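Local coordinates for SGNH hydrolase-type esterase domain-containing protein (Slackia heliotrinireducens DSM 20476, PDB 4S1P) that is of unknown function but, as a putative SGNH-type hydrolase, probably cleaves ester bonds with a serine-centred catalytic site, at residues A[144-149]-A[177-182]; A[106-111]-A[121-126]; A[39-44]-A[69-74]; A[14-19]-A[166-171]. All blocks are in the same frame, centred on the assembly; numbering follows the deposited sequence. Where two conformers were deposited one is given.

Interaction 1 of 4, residues A[144-149]-A[177-182]; sequences LLADVA and ALVLAE
Val-179 sets CG1 anti to its backbone N (chi1 174°), and this methyl is the one that meets the strand. Val-148 has the same rotamer (chi1 -173°), but here it is CG2, beside the backbone N, that faces the helix. The two branches come together with Val-179 CG1 3.9 Å from Val-148 CG2, and the side chains cross at a slant. Leu-180 has CG beside its backbone N, and its CD2 reaches back to the strand although the CB bond does not aim there. CD2 ends 3.5 Å from Ala-146 CB, the tightest touch here. The same Ala-146 CB lies 4.0 Å from Val-179 CG1. One small methyl on the strand is therefore met by neighbouring side chains of the helix. Val-179 CG1 also rests on the backbone, 3.8 Å from Asp-147 N. No hydrogen bond crosses the contact, which is held by apolar packing alone. The short strand and helix segments approach to 7.6 Å and run nearly antiparallel, at 155°. The single methyl of Ala-146 is consistent with this close approach.

The Asp-147 CB bond points away from the helix, and OD1 caps Ala-150 N at the start of helix 149-154. Strand 144-147 is the last strand of the parallel sheet. Its backbone pairs with strand 100-105 through Ile-103 and Gly-105. Helix 170-184 covers one face of this edge strand. The helix also packs against helix 19-27, where Leu-180 touches Met-19 and Ala-181 touches Leu-23.

Interaction 2 of 4, residues A[106-111]-A[121-126]; sequences TWPYRA and MSHDDM
His-123 and Met-126, a selenomethionine, meet the 106-111 loop and ride on a helix start capped by a bond from Asp-125 N to Ser-122 OG, 2.9 Å long with an N-H...O angle of 153°. No hydrogen bond crosses to the loop. Met-126 is fully extended, with chi1, chi2 and chi3 all near 180°, which carries SE and CE out to the Tyr-109 ring. CE sits over the centre of the tyrosine ring, 3.7 Å from the centroid. SE lies over the same face, 4.1 Å from the centroid. SE is also 3.5 Å from Tyr-109 N, a buried atom with no polar partner in the model. His-123 packs on the loop through its ring. Ala-111 CB covers one face of the ring, 3.7 Å from His-123 CG, offset toward the rim. Tyr-109 O lies in the ring plane at the edge, but its approach to CD2 is short and of doubtful nature. Pro-108 CG approaches obliquely, 3.9 Å from His-123 NE2. Tyr-109 OH bonds to Ser-73 OG, with its side chain about 4 Å from a bound unknown ligand. This Met-aromatic contact, reinforced by CH-pi, sits in a loop that follows a sheet strand and lies beside that ligand.

Interaction 3 of 4, residues A[39-44]-A[69-74]; sequences ARLAEH and MQEMSH
One hydrogen bond, from Leu-41 to Glu-71, anchors this contact. Leu-41 N donates to Glu-71 OE1 at 2.8 Å, almost straight at 169°, on the syn side and 28° out of the carboxylate plane. The same oxygen takes Met-72 N on its anti lone pair, at 2.9 Å. The bend at chi2 (61°) folds the carboxylate back to reach this N of the next residue. Two backbone donors thus hold one carboxylate oxygen. A lysine in place of Glu-71 would probably leave the Leu-41 and Met-72 amides without their shared acceptor and let the two loops shift apart.

Water extends the polar link. One water donates to Glu-71 OE2 at 2.6 Å and accepts from Ala-42 N. Another donates to Gln-70 O and, weakly, to Ala-39 O.

Van der Waals contacts lie beside the bonds. Leu-41 CD2 packs 3.6 Å from Gln-70 O and makes an apolar contact, at 4.0 Å, with Met-69 CB. Arg-40 and Met-72, a selenomethionine, run side by side in the same direction. Met-72 CE lies over one face of the guanidinium, 3.5 Å from Arg-40 CZ. Met-72 SE in turn covers the centre of one face of the His-74 ring.

The Met-72 side chain is about 3 Å from a bound unknown ligand, probably from the crystallisation liquor, which also bonds to Ser-73 OG. The contact joins the loop after strand 29-35 to the loop after strand 66-69. Asn-11 bonds to both, through Ala-39 O and Gln-70 NE2. Helix 80-96 touches Glu-71 through Tyr-83, and helix 50-61 touches Ala-39 through Asn-51.

Interaction 4 of 4, residues A[14-19]-A[166-171]; sequences TTANHM and VHPSPA
Asn-17 and Pro-168 form a loop-to-loop surface contact, with one hydrogen bond and a little apolar packing. It joins the turn after helix 12-15 to the loop that leads into helix 170-184. Asn-17 ND2 donates to Pro-168 O at 3.2 Å, with a bent N-H...O angle of 137°. The oxygen lies in the amide plane of Asn-17, but the donor stands 56° out of the Pro-168 carbonyl plane. ND2 also bonds to Ser-173 OG on the first turns of helix 170-184. Ser-169 O is close to ND2 as well, but the angle is poor.

The other arm of the amide meets Pro-170. OD1 lies 3.5 Å from Pro-170 CG, and the CG of Asn-17 is 3.7 Å from Pro-170 CA. A chi1 of -54° puts CG beside the backbone N and leads the amide across the proline. An alanine at Asn-17 is likely to leave Pro-168 O and Ser-173 OG without this amide donor, and a gap beside the Pro-170 ring where the amide packed. Ala-16 CB adds a looser touch, 4.3 Å from Pro-168 CG.

His-167, next to Pro-168, bonds through ND1 to Asp-164 and lies close to Ser-12, consistent with a Ser-His-Asp triad. Ser-169 OG caps Gly-172 N at the start of helix 170-184. That helix packs on Met-19 of helix 19-27, while Pro-168 rests against Trp-107 of the loop after strand 100-105.

Interactions 2, 3 and 4 lie around the putative triad. Their centres lie 16 to 18 Å apart, yet each touches the other two. Met-126 CE of interaction 2 is 3.7 Å from His-74 CB of interaction 3. Gln-70 OE1 of interaction 3 is 2.7 Å from Thr-14 OG1 of interaction 4. Trp-107 NE1 of interaction 2 is 2.9 Å from Val-166 O of interaction 4. Interaction 4 contains His-167 of the putative triad. Interaction 1 lies farther off, with the Val-148 side chain about 14 Å from the unknown ligand. It shares helix 170-184 with interaction 4, and Val-148 packs on Trp-107 of interaction 2.

Interaction 1 of 4, residues A[144-149]-A[177-182]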
loop_
_atom_site.group_PDB
_atom_site.type_symbol
_atom_site.label_atom_id
_atom_site.label_comp_id
_atom_site.label_asym_id
_atom_site.label_seq_id
_atom_site.Cartn_x
_atom_site.Cartn_y
_atom_site.Cartn_z
ATOM N N LEU A 144 -0.656 -11.347 -1.980
ATOM C CA LEU A 144 -1.951 -11.082 -2.514
ATOM C C LEU A 144 -1.991 -9.617 -2.962
ATOM O O LEU A 144 -1.454 -8.765 -2.310
ATOM C CB LEU A 144 -3.012 -11.269 -1.432
ATOM C CG LEU A 144 -3.059 -12.630 -0.780
ATOM C CD1 LEU A 144 -4.150 -12.630 0.286
ATOM C CD2 LEU A 144 -3.302 -13.682 -1.868
ATOM N N LEU A 145 -2.626 -9.331 -4.075
ATOM C CA LEU A 145 -2.731 -7.960 -4.573
ATOM C C LEU A 145 -4.105 -7.407 -4.290
ATOM O O LEU A 145 -5.102 -7.936 -4.797
ATOM C CB LEU A 145 -2.459 -7.877 -6.074
ATOM C CG LEU A 145 -2.588 -6.477 -6.668
ATOM C CD1 LEU A 145 -1.622 -5.480 -6.048
ATOM C CD2 LEU A 145 -2.371 -6.513 -8.174
ATOM N N ALA A 146 -4.143 -6.327 -3.516
ATOM C CA ALA A 146 -5.355 -5.520 -3.369
ATOM C C ALA A 146 -5.259 -4.407 -4.413
ATOM O O ALA A 146 -4.526 -3.441 -4.196
ATOM C CB ALA A 146 -5.435 -4.981 -1.953
ATOM N N ASP A 147 -5.926 -4.601 -5.562
ATOM C CA ASP A 147 -5.777 -3.731 -6.709
ATOM C C ASP A 147 -6.756 -2.592 -6.582
ATOM O O ASP A 147 -7.874 -2.674 -7.061
ATOM C CB ASP A 147 -5.992 -4.549 -7.975
ATOM C CG ASP A 147 -5.769 -3.772 -9.263
ATOM O OD1 ASP A 147 -5.621 -2.537 -9.201
ATOM O OD2 ASP A 147 -5.757 -4.391 -10.355
ATOM N N VAL A 148 -6.329 -1.503 -5.954
ATOM C CA VAL A 148 -7.225 -0.372 -5.791
ATOM C C VAL A 148 -7.277 0.476 -7.072
ATOM O O VAL A 148 -8.246 1.197 -7.313
ATOM C CB VAL A 148 -6.890 0.439 -4.520
ATOM C CG1 VAL A 148 -7.944 1.522 -4.280
ATOM C CG2 VAL A 148 -6.798 -0.482 -3.294
ATOM N N ALA A 149 -6.250 0.406 -7.912
ATOM C CA ALA A 149 -6.273 1.156 -9.156
ATOM C C ALA A 149 -7.455 0.777 -10.023
ATOM O O ALA A 149 -8.021 1.638 -10.704
ATOM C CB ALA A 149 -4.989 0.967 -9.927
ATOM N N ALA A 177 -10.230 0.558 1.588
ATOM C CA ALA A 177 -10.560 -0.341 2.691
ATOM C C ALA A 177 -11.389 -1.521 2.217
ATOM O O ALA A 177 -11.161 -2.644 2.641
ATOM C CB ALA A 177 -11.280 0.397 3.802
ATOM N N LEU A 178 -12.373 -1.263 1.361
ATOM C CA LEU A 178 -13.235 -2.347 0.862
ATOM C C LEU A 178 -12.453 -3.336 0.000
ATOM O O LEU A 178 -12.618 -4.559 0.111
ATOM C CB LEU A 178 -14.428 -1.787 0.078
ATOM C CG LEU A 178 -15.474 -1.051 0.899
ATOM C CD1 LEU A 178 -16.362 -0.293 -0.068
ATOM C CD2 LEU A 178 -16.260 -1.989 1.802
ATOM N N VAL A 179 -11.545 -2.817 -0.826
ATOM C CA VAL A 179 -10.719 -3.686 -1.638
ATOM C C VAL A 179 -9.771 -4.546 -0.771
ATOM O O VAL A 179 -9.596 -5.740 -0.973
ATOM C CB VAL A 179 -9.927 -2.844 -2.673
ATOM C CG1 VAL A 179 -8.947 -3.704 -3.437
ATOM C CG2 VAL A 179 -10.871 -2.153 -3.674
ATOM N N LEU A 180 -9.128 -3.899 0.189
ATOM C CA LEU A 180 -8.246 -4.605 1.105
ATOM C C LEU A 180 -9.022 -5.660 1.901
ATOM O O LEU A 180 -8.549 -6.778 2.061
ATOM C CB LEU A 180 -7.511 -3.636 2.044
ATOM C CG LEU A 180 -6.383 -2.848 1.400
ATOM C CD1 LEU A 180 -6.123 -1.545 2.154
ATOM C CD2 LEU A 180 -5.125 -3.686 1.299
ATOM N N ALA A 181 -10.213 -5.306 2.380
ATOM C CA ALA A 181 -11.038 -6.251 3.128
ATOM C C ALA A 181 -11.422 -7.466 2.271
ATOM O O ALA A 181 -11.421 -8.596 2.741
ATOM C CB ALA A 181 -12.275 -5.544 3.658
ATOM N N GLU A 182 -11.758 -7.232 1.009
ATOM C CA GLU A 182 -12.079 -8.320 0.090
ATOM C C GLU A 182 -10.891 -9.245 -0.118
ATOM O O GLU A 182 -11.024 -10.487 -0.126
ATOM C CB GLU A 182 -12.598 -7.805 -1.267
ATOM C CG GLU A 182 -12.903 -8.933 -2.241
ATOM C CD GLU A 182 -14.082 -8.641 -3.144
ATOM O OE1 GLU A 182 -14.793 -9.603 -3.510
ATOM O OE2 GLU A 182 -14.310 -7.460 -3.478
#

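Interaction 2 of 4, residues A[106-111]-A[121-126]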
loop_
_atom_site.group_PDB
_atom_site.type_symbol
_atom_site.label_atom_id
_atom_site.label_comp_id
_atom_site.label_asym_id
_atom_site.label_seq_id
_atom_site.Cartn_x
_atom_site.Cartn_y
_atom_site.Cartn_z
ATOM N N THR A 106 -1.842 0.855 -5.288
ATOM C CA THR A 106 -2.417 2.175 -5.400
ATOM C C THR A 106 -2.559 2.583 -6.889
ATOM O O THR A 106 -2.361 1.805 -7.818
ATOM C CB THR A 106 -1.583 3.192 -4.594
ATOM O OG1 THR A 106 -0.273 3.345 -5.185
ATOM C CG2 THR A 106 -1.428 2.773 -3.111
ATOM N N TRP A 107 -2.945 3.832 -7.068
ATOM C CA TRP A 107 -3.498 4.331 -8.311
ATOM C C TRP A 107 -2.516 5.295 -8.987
ATOM O O TRP A 107 -1.719 5.956 -8.314
ATOM C CB TRP A 107 -4.840 5.048 -8.008
ATOM C CG TRP A 107 -4.721 5.935 -6.838
ATOM C CD1 TRP A 107 -4.255 7.211 -6.826
ATOM C CD2 TRP A 107 -5.013 5.599 -5.481
ATOM N NE1 TRP A 107 -4.221 7.692 -5.547
ATOM C CE2 TRP A 107 -4.676 6.714 -4.698
ATOM C CE3 TRP A 107 -5.484 4.435 -4.836
ATOM C CZ2 TRP A 107 -4.817 6.720 -3.318
ATOM C CZ3 TRP A 107 -5.609 4.451 -3.469
ATOM C CH2 TRP A 107 -5.275 5.573 -2.725
ATOM N N PRO A 108 -2.614 5.427 -10.318
ATOM C CA PRO A 108 -1.917 6.549 -10.956
ATOM C C PRO A 108 -2.530 7.851 -10.443
ATOM O O PRO A 108 -3.655 7.878 -10.022
ATOM C CB PRO A 108 -2.238 6.371 -12.457
ATOM C CG PRO A 108 -3.532 5.647 -12.463
ATOM C CD PRO A 108 -3.505 4.730 -11.265
ATOM N N TYR A 109 -1.766 8.916 -10.504
ATOM C CA TYR A 109 -2.277 10.219 -10.148
ATOM C C TYR A 109 -3.331 10.671 -11.170
ATOM O O TYR A 109 -3.358 10.227 -12.304
ATOM C CB TYR A 109 -1.140 11.211 -10.147
ATOM C CG TYR A 109 -0.053 10.996 -9.166
ATOM C CD1 TYR A 109 -0.185 10.091 -8.118
ATOM C CD2 TYR A 109 1.125 11.752 -9.249
ATOM C CE1 TYR A 109 0.842 9.928 -7.198
ATOM C CE2 TYR A 109 2.136 11.607 -8.309
ATOM C CZ TYR A 109 1.988 10.696 -7.288
ATOM O OH TYR A 109 3.018 10.594 -6.356
ATOM N N ARG A 110 -4.208 11.562 -10.738
ATOM C CA ARG A 110 -5.243 12.058 -11.622
ATOM C C ARG A 110 -4.659 12.786 -12.830
ATOM O O ARG A 110 -3.748 13.590 -12.705
ATOM C CB ARG A 110 -6.200 12.949 -10.850
ATOM C CG ARG A 110 -7.302 13.465 -11.735
ATOM C CD ARG A 110 -8.416 14.099 -10.961
ATOM N NE ARG A 110 -9.550 14.416 -11.823
ATOM C CZ ARG A 110 -10.722 14.829 -11.355
ATOM N NH1 ARG A 110 -10.874 15.013 -10.059
ATOM N NH2 ARG A 110 -11.725 15.089 -12.184
ATOM N N ALA A 111 -5.160 12.451 -14.022
ATOM C CA ALA A 111 -4.642 13.074 -15.229
ATOM C C ALA A 111 -4.750 14.600 -15.122
ATOM O O ALA A 111 -5.771 15.158 -14.691
ATOM C CB ALA A 111 -5.371 12.575 -16.446
HETATM N N MSE A 121 5.780 12.649 -16.570
HETATM C CA MSE A 121 5.292 11.359 -16.974
HETATM C C MSE A 121 3.867 11.504 -17.432
HETATM O O MSE A 121 3.059 12.210 -16.799
HETATM C CB MSE A 121 5.324 10.481 -15.719
HETATM C CG MSE A 121 5.192 9.024 -16.081
HETATM SE SE MSE A 121 5.589 7.880 -14.524
HETATM C CE MSE A 121 7.538 7.918 -14.527
ATOM N N SER A 122 3.517 10.856 -18.550
ATOM C CA SER A 122 2.114 10.895 -18.960
ATOM C C SER A 122 1.236 10.048 -18.048
ATOM O O SER A 122 1.730 9.156 -17.339
ATOM C CB SER A 122 1.958 10.421 -20.411
ATOM O OG SER A 122 2.100 9.018 -20.498
ATOM N N HIS A 123 -0.060 10.353 -18.036
ATOM C CA HIS A 123 -0.996 9.586 -17.248
ATOM C C HIS A 123 -1.008 8.107 -17.696
ATOM O O HIS A 123 -1.015 7.191 -16.879
ATOM C CB HIS A 123 -2.394 10.185 -17.316
ATOM C CG HIS A 123 -3.362 9.470 -16.454
ATOM N ND1 HIS A 123 -4.220 8.495 -16.909
ATOM C CD2 HIS A 123 -3.537 9.540 -15.120
ATOM C CE1 HIS A 123 -4.895 8.005 -15.880
ATOM N NE2 HIS A 123 -4.523 8.661 -14.797
ATOM N N ASP A 124 -0.994 7.876 -19.006
ATOM C CA ASP A 124 -0.941 6.490 -19.520
ATOM C C ASP A 124 0.339 5.780 -19.075
ATOM O O ASP A 124 0.305 4.610 -18.674
ATOM C CB ASP A 124 -1.050 6.429 -21.043
ATOM C CG ASP A 124 -2.475 6.486 -21.555
ATOM O OD1 ASP A 124 -3.448 6.324 -20.795
ATOM O OD2 ASP A 124 -2.600 6.693 -22.775
ATOM N N ASP A 125 1.474 6.487 -19.131
ATOM C CA ASP A 125 2.763 5.870 -18.773
ATOM C C ASP A 125 2.744 5.505 -17.289
ATOM O O ASP A 125 3.097 4.385 -16.902
ATOM C CB ASP A 125 3.898 6.849 -19.090
ATOM C CG ASP A 125 5.309 6.292 -18.896
ATOM O OD1 ASP A 125 5.518 5.087 -18.964
ATOM O OD2 ASP A 125 6.266 7.110 -18.783
HETATM N N MSE A 126 2.261 6.415 -16.450
HETATM C CA MSE A 126 2.215 6.111 -15.018
HETATM C C MSE A 126 1.274 4.933 -14.752
HETATM O O MSE A 126 1.563 4.053 -13.940
HETATM C CB MSE A 126 1.794 7.321 -14.187
HETATM C CG MSE A 126 1.880 6.993 -12.698
HETATM SE SE MSE A 126 1.589 8.567 -11.591
HETATM C CE MSE A 126 2.011 7.709 -9.891
#

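Interaction 3 of 4, residues A[39-44]-A[69-74]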
loop_
_atom_site.group_PDB
_atom_site.type_symbol
_atom_site.label_atom_id
_atom_site.label_comp_id
_atom_site.label_asym_id
_atom_site.label_seq_id
_atom_site.Cartn_x
_atom_site.Cartn_y
_atom_site.Cartn_z
ATOM N N ALA A 39 6.924 8.312 3.859
ATOM C CA ALA A 39 7.714 7.086 4.000
ATOM C C ALA A 39 7.727 6.221 2.746
ATOM O O ALA A 39 6.741 6.139 2.011
ATOM C CB ALA A 39 7.207 6.259 5.171
ATOM N N ARG A 40 8.859 5.565 2.536
ATOM C CA ARG A 40 9.047 4.558 1.489
ATOM C C ARG A 40 9.180 3.185 2.142
ATOM O O ARG A 40 9.643 3.066 3.296
ATOM C CB ARG A 40 10.321 4.815 0.665
ATOM C CG ARG A 40 10.287 6.105 -0.161
ATOM C CD ARG A 40 11.610 6.465 -0.788
ATOM N NE ARG A 40 11.540 7.821 -1.338
ATOM C CZ ARG A 40 11.708 8.154 -2.618
ATOM N NH1 ARG A 40 11.940 7.233 -3.558
ATOM N NH2 ARG A 40 11.625 9.434 -2.974
ATOM N N LEU A 41 8.780 2.148 1.413
ATOM C CA LEU A 41 8.783 0.787 1.987
ATOM C C LEU A 41 10.160 0.347 2.450
ATOM O O LEU A 41 10.254 -0.397 3.427
ATOM C CB LEU A 41 8.266 -0.268 1.004
ATOM C CG LEU A 41 6.789 -0.451 0.944
ATOM C CD1 LEU A 41 6.530 -1.493 -0.154
ATOM C CD2 LEU A 41 6.131 -0.840 2.248
ATOM N N ALA A 42 11.223 0.803 1.759
ATOM C CA ALA A 42 12.571 0.374 2.096
ATOM C C ALA A 42 12.930 0.693 3.562
ATOM O O ALA A 42 13.791 0.059 4.143
ATOM C CB ALA A 42 13.572 1.016 1.172
ATOM N N GLU A 43 12.296 1.721 4.156
ATOM C CA GLU A 43 12.591 2.058 5.556
ATOM C C GLU A 43 12.367 0.866 6.464
ATOM O O GLU A 43 13.066 0.664 7.446
ATOM C CB GLU A 43 11.680 3.188 6.061
ATOM C CG GLU A 43 11.914 4.477 5.369
ATOM C CD GLU A 43 10.986 5.555 5.881
ATOM O OE1 GLU A 43 10.457 5.448 7.041
ATOM O OE2 GLU A 43 10.791 6.478 5.061
ATOM N N HIS A 44 11.364 0.063 6.139
ATOM C CA HIS A 44 11.022 -1.065 6.987
ATOM C C HIS A 44 12.052 -2.196 7.010
ATOM O O HIS A 44 11.969 -3.067 7.873
ATOM C CB HIS A 44 9.638 -1.607 6.599
ATOM C CG HIS A 44 8.559 -0.613 6.781
ATOM N ND1 HIS A 44 7.844 -0.507 7.945
ATOM C CD2 HIS A 44 8.104 0.359 5.963
ATOM C CE1 HIS A 44 6.989 0.489 7.833
ATOM N NE2 HIS A 44 7.153 1.051 6.653
HETATM N N MSE A 69 1.553 -3.964 2.524
HETATM C CA MSE A 69 2.672 -3.161 2.130
HETATM C C MSE A 69 2.244 -2.113 1.129
HETATM O O MSE A 69 1.739 -2.459 0.051
HETATM C CB MSE A 69 3.763 -4.025 1.478
HETATM C CG MSE A 69 4.226 -5.148 2.407
HETATM SE SE MSE A 69 5.245 -6.540 1.488
HETATM C CE MSE A 69 3.755 -7.144 0.343
ATOM N N GLN A 70 2.438 -0.831 1.475
ATOM C CA GLN A 70 2.091 0.281 0.588
ATOM C C GLN A 70 3.305 1.174 0.361
ATOM O O GLN A 70 3.843 1.728 1.304
ATOM C CB GLN A 70 0.942 1.105 1.206
ATOM C CG GLN A 70 0.515 2.312 0.372
ATOM C CD GLN A 70 0.840 3.627 1.036
ATOM O OE1 GLN A 70 0.490 3.861 2.192
ATOM N NE2 GLN A 70 1.518 4.499 0.312
ATOM N N GLU A 71 3.690 1.313 -0.916
ATOM C CA GLU A 71 4.823 2.112 -1.297
ATOM C C GLU A 71 4.427 3.570 -1.518
ATOM O O GLU A 71 3.284 3.891 -1.844
ATOM C CB GLU A 71 5.415 1.562 -2.599
ATOM C CG GLU A 71 6.659 2.274 -3.163
ATOM C CD GLU A 71 7.850 2.217 -2.208
ATOM O OE1 GLU A 71 7.805 2.870 -1.132
ATOM O OE2 GLU A 71 8.843 1.506 -2.528
HETATM N N MSE A 72 5.410 4.446 -1.335
HETATM C CA MSE A 72 5.304 5.853 -1.731
HETATM C C MSE A 72 4.635 5.902 -3.093
HETATM O O MSE A 72 4.957 5.131 -3.984
HETATM C CB MSE A 72 6.712 6.462 -1.682
HETATM C CG MSE A 72 6.706 7.992 -1.759
HETATM SE SE MSE A 72 6.753 8.544 -3.647
HETATM C CE MSE A 72 8.524 7.843 -4.143
ATOM N N SER A 73 3.726 6.858 -3.251
ATOM C CA SER A 73 2.693 6.807 -4.279
ATOM C C SER A 73 3.148 6.778 -5.726
ATOM O O SER A 73 2.405 6.288 -6.562
ATOM C CB SER A 73 1.688 7.964 -4.098
ATOM O OG SER A 73 2.336 9.194 -4.215
ATOM N N HIS A 74 4.351 7.278 -6.036
ATOM C CA HIS A 74 4.879 7.116 -7.397
ATOM C C HIS A 74 6.055 6.163 -7.485
ATOM O O HIS A 74 6.575 5.894 -8.594
ATOM C CB HIS A 74 5.207 8.452 -8.081
ATOM C CG HIS A 74 6.256 9.268 -7.407
ATOM N ND1 HIS A 74 7.593 8.987 -7.534
ATOM C CD2 HIS A 74 6.178 10.431 -6.715
ATOM C CE1 HIS A 74 8.298 9.919 -6.914
ATOM N NE2 HIS A 74 7.460 10.812 -6.408
HETATM O O HOH W 1 5.725 3.427 2.464
HETATM O O HOH W 2 11.035 1.306 -1.116
#

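Interaction 4 of 4, residues A[14-19]-A[166-171]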
loop_
_atom_site.group_PDB
_atom_site.type_symbol
_atom_site.label_atom_id
_atom_site.label_comp_id
_atom_site.label_asym_id
_atom_site.label_seq_id
_atom_site.Cartn_x
_atom_site.Cartn_y
_atom_site.Cartn_z
ATOM N N THR A 14 -2.190 5.181 3.287
ATOM C CA THR A 14 -2.752 4.215 4.224
ATOM C C THR A 14 -3.510 4.901 5.355
ATOM O O THR A 14 -4.609 4.480 5.678
ATOM C CB THR A 14 -1.628 3.331 4.808
ATOM O OG1 THR A 14 -1.154 2.464 3.777
ATOM C CG2 THR A 14 -2.144 2.447 5.957
ATOM N N THR A 15 -2.945 5.947 5.956
ATOM C CA THR A 15 -3.512 6.485 7.187
ATOM C C THR A 15 -4.622 7.490 6.943
ATOM O O THR A 15 -5.442 7.694 7.856
ATOM C CB THR A 15 -2.446 7.142 8.060
ATOM O OG1 THR A 15 -1.764 8.159 7.320
ATOM C CG2 THR A 15 -1.445 6.127 8.563
ATOM N N ALA A 16 -4.680 8.081 5.751
ATOM C CA ALA A 16 -5.684 9.134 5.506
ATOM C C ALA A 16 -7.108 8.638 5.762
ATOM O O ALA A 16 -7.462 7.473 5.493
ATOM C CB ALA A 16 -5.560 9.684 4.062
ATOM N N ASN A 17 -7.932 9.570 6.262
ATOM C CA ASN A 17 -9.364 9.325 6.409
ATOM C C ASN A 17 -9.723 8.136 7.277
ATOM O O ASN A 17 -10.738 7.473 7.041
ATOM C CB ASN A 17 -10.035 9.202 5.052
ATOM C CG ASN A 17 -9.754 10.386 4.166
ATOM O OD1 ASN A 17 -10.050 11.524 4.551
ATOM N ND2 ASN A 17 -9.178 10.142 2.991
ATOM N N HIS A 18 -8.881 7.879 8.286
ATOM C CA HIS A 18 -9.076 6.780 9.201
ATOM C C HIS A 18 -9.275 5.445 8.500
ATOM O O HIS A 18 -9.976 4.556 8.974
ATOM C CB HIS A 18 -10.287 7.067 10.076
ATOM C CG HIS A 18 -10.130 8.309 10.909
ATOM N ND1 HIS A 18 -9.470 8.313 12.119
ATOM C CD2 HIS A 18 -10.475 9.589 10.664
ATOM C CE1 HIS A 18 -9.464 9.541 12.609
ATOM N NE2 HIS A 18 -10.069 10.334 11.743
HETATM N N MSE A 19 -8.581 5.278 7.391
HETATM C CA MSE A 19 -8.761 4.051 6.638
HETATM C C MSE A 19 -8.401 2.772 7.423
HETATM O O MSE A 19 -9.119 1.809 7.337
HETATM C CB MSE A 19 -8.038 4.140 5.304
HETATM C CG MSE A 19 -8.391 2.992 4.379
HETATM SE SE MSE A 19 -7.303 1.362 4.627
HETATM C CE MSE A 19 -5.882 1.861 3.394
ATOM N N VAL A 166 -3.609 13.089 -5.905
ATOM C CA VAL A 166 -2.671 12.059 -5.410
ATOM C C VAL A 166 -3.253 11.304 -4.235
ATOM O O VAL A 166 -3.363 10.086 -4.242
ATOM C CB VAL A 166 -1.326 12.674 -4.979
ATOM C CG1 VAL A 166 -0.433 11.627 -4.305
ATOM C CG2 VAL A 166 -0.605 13.262 -6.181
ATOM N N HIS A 167 -3.642 12.038 -3.217
ATOM C CA HIS A 167 -4.196 11.434 -2.021
ATOM C C HIS A 167 -5.651 11.062 -2.269
ATOM O O HIS A 167 -6.322 11.654 -3.119
ATOM C CB HIS A 167 -4.068 12.441 -0.876
ATOM C CG HIS A 167 -2.647 12.660 -0.452
ATOM N ND1 HIS A 167 -1.826 13.601 -1.030
ATOM C CD2 HIS A 167 -1.870 11.976 0.416
ATOM C CE1 HIS A 167 -0.618 13.525 -0.504
ATOM N NE2 HIS A 167 -0.617 12.540 0.379
ATOM N N PRO A 168 -6.150 10.072 -1.525
ATOM C CA PRO A 168 -7.544 9.664 -1.673
ATOM C C PRO A 168 -8.471 10.635 -0.921
ATOM O O PRO A 168 -8.116 11.176 0.123
ATOM C CB PRO A 168 -7.569 8.294 -1.008
ATOM C CG PRO A 168 -6.512 8.389 0.078
ATOM C CD PRO A 168 -5.428 9.293 -0.494
ATOM N N SER A 169 -9.654 10.841 -1.487
ATOM C CA SER A 169 -10.749 11.464 -0.751
ATOM C C SER A 169 -11.260 10.471 0.287
ATOM O O SER A 169 -10.914 9.305 0.269
ATOM C CB SER A 169 -11.881 11.784 -1.720
ATOM O OG SER A 169 -12.508 10.614 -2.129
ATOM N N PRO A 170 -12.151 10.910 1.179
ATOM C CA PRO A 170 -12.755 9.930 2.052
ATOM C C PRO A 170 -13.411 8.768 1.286
ATOM O O PRO A 170 -13.281 7.622 1.703
ATOM C CB PRO A 170 -13.777 10.777 2.815
ATOM C CG PRO A 170 -13.125 12.093 2.919
ATOM C CD PRO A 170 -12.506 12.288 1.560
ATOM N N ALA A 171 -14.101 9.045 0.167
ATOM C CA ALA A 171 -14.679 7.977 -0.659
ATOM C C ALA A 171 -13.569 7.062 -1.245
ATOM O O ALA A 171 -13.729 5.850 -1.299
ATOM C CB ALA A 171 -15.546 8.554 -1.771
#